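Local structure of flagellar protein FliL (Vibrio alginolyticus, 6AHP) at residues Pro51-Glu54 with Ser55-Ser59. The protein probably assists the bacterial flagellar motor as a stomatin-like protein with a periplasmic core domain. Numbering follows the deposited sequence.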
# COMPACT_ATOMS: atom_id res chain seq x y z
N PRO A 51 -0.34 3.93 -7.27
CA PRO A 51 -0.94 3.74 -5.94
C PRO A 51 -0.91 2.29 -5.50
O PRO A 51 -0.61 2.00 -4.33
CB PRO A 51 -2.38 4.24 -6.14
CG PRO A 51 -2.26 5.22 -7.30
CD PRO A 51 -1.28 4.57 -8.21
N LEU A 52 -1.19 1.36 -6.41
CA LEU A 52 -1.16 -0.05 -6.05
C LEU A 52 0.27 -0.49 -5.74
O LEU A 52 0.51 -1.21 -4.76
CB LEU A 52 -1.75 -0.87 -7.20
CG LEU A 52 -1.73 -2.38 -7.05
CD1 LEU A 52 -2.67 -2.72 -5.89
CD2 LEU A 52 -2.19 -3.07 -8.30
N ILE A 53 1.24 -0.02 -6.53
CA ILE A 53 2.63 -0.40 -6.33
C ILE A 53 3.13 0.11 -4.98
O ILE A 53 3.75 -0.63 -4.22
CB ILE A 53 3.49 0.11 -7.50
CG1 ILE A 53 3.16 -0.70 -8.77
CG2 ILE A 53 5.00 0.00 -7.16
CD1 ILE A 53 3.67 -0.12 -10.09
N GLU A 54 2.86 1.38 -4.67
CA GLU A 54 3.31 1.93 -3.39
C GLU A 54 2.69 1.21 -2.22
O GLU A 54 3.32 1.05 -1.17
CB GLU A 54 2.99 3.42 -3.31
CG GLU A 54 3.74 4.29 -4.28
CD GLU A 54 3.06 5.64 -4.41
OE1 GLU A 54 2.41 6.08 -3.44
OE2 GLU A 54 3.13 6.25 -5.50
N SER A 55 1.43 0.79 -2.37
CA SER A 55 0.74 0.09 -1.30
C SER A 55 1.29 -1.32 -1.11
O SER A 55 1.37 -1.81 0.02
CB SER A 55 -0.76 0.05 -1.62
OG SER A 55 -1.46 -0.08 -0.41
N SER A 56 1.64 -1.99 -2.21
CA SER A 56 2.29 -3.29 -2.13
C SER A 56 3.62 -3.19 -1.40
O SER A 56 3.93 -4.02 -0.54
CB SER A 56 2.50 -3.85 -3.53
OG SER A 56 3.31 -5.01 -3.51
N LEU A 57 4.44 -2.19 -1.76
CA LEU A 57 5.73 -1.99 -1.10
C LEU A 57 5.56 -1.78 0.40
O LEU A 57 6.27 -2.40 1.21
CB LEU A 57 6.45 -0.80 -1.75
CG LEU A 57 7.17 -1.16 -3.07
CD1 LEU A 57 7.67 0.05 -3.85
CD2 LEU A 57 8.30 -2.18 -2.85
N LEU A 58 4.65 -0.89 0.80
CA LEU A 58 4.42 -0.65 2.23
C LEU A 58 3.95 -1.92 2.93
O LEU A 58 4.38 -2.20 4.05
CB LEU A 58 3.41 0.48 2.43
CG LEU A 58 3.38 1.15 3.82
CD1 LEU A 58 4.78 1.67 4.28
CD2 LEU A 58 2.35 2.28 3.84
N SER A 59 3.10 -2.73 2.26
CA SER A 59 2.69 -4.01 2.84
C SER A 59 3.88 -4.93 3.03
O SER A 59 3.98 -5.62 4.05
CB SER A 59 1.66 -4.69 1.95
OG SER A 59 0.41 -4.04 1.99
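Four successive i to i+4 hydrogen bonds, from the N atoms of S55, S56, L57 and L58 to the O atoms of P51, L52, I53 and E54, hold P51-S59 as a continuous piece of α-helix 50-62. L57 N to I53 O and L58 N to E54 O are nearly straight, whereas S55 N to P51 O (3.1 Å) bends to 149°. P51 suits the first turn, where a residue without an N-H costs little. Side chains meet lightly along one flank: I53 CG2 lies 4.3 Å from L57 CD1, an apolar i, i+4 pair. A chi1 of -81° sets L57 CG beside its backbone N, over the preceding turn and 3.6 Å from I53 O. In this FliL family fold, of the stomatin-like SPFH clan, helix 50-62 packs on strand 7-21 through L57, against L12 and F16, and on helix 72-94, where L57 meets I86 and the small S56 fits close to D85 and I86. Buried leucines suit both packed sides: L52, at the boundary, touches L90 of its own chain and Y9 of the second subunit, and L58 packs on T105 of that subunit. There S55 is small enough to sit buried, its CB 3.3 Å from P51 O and its OG hydrogen-bonded to F104 O of the second subunit.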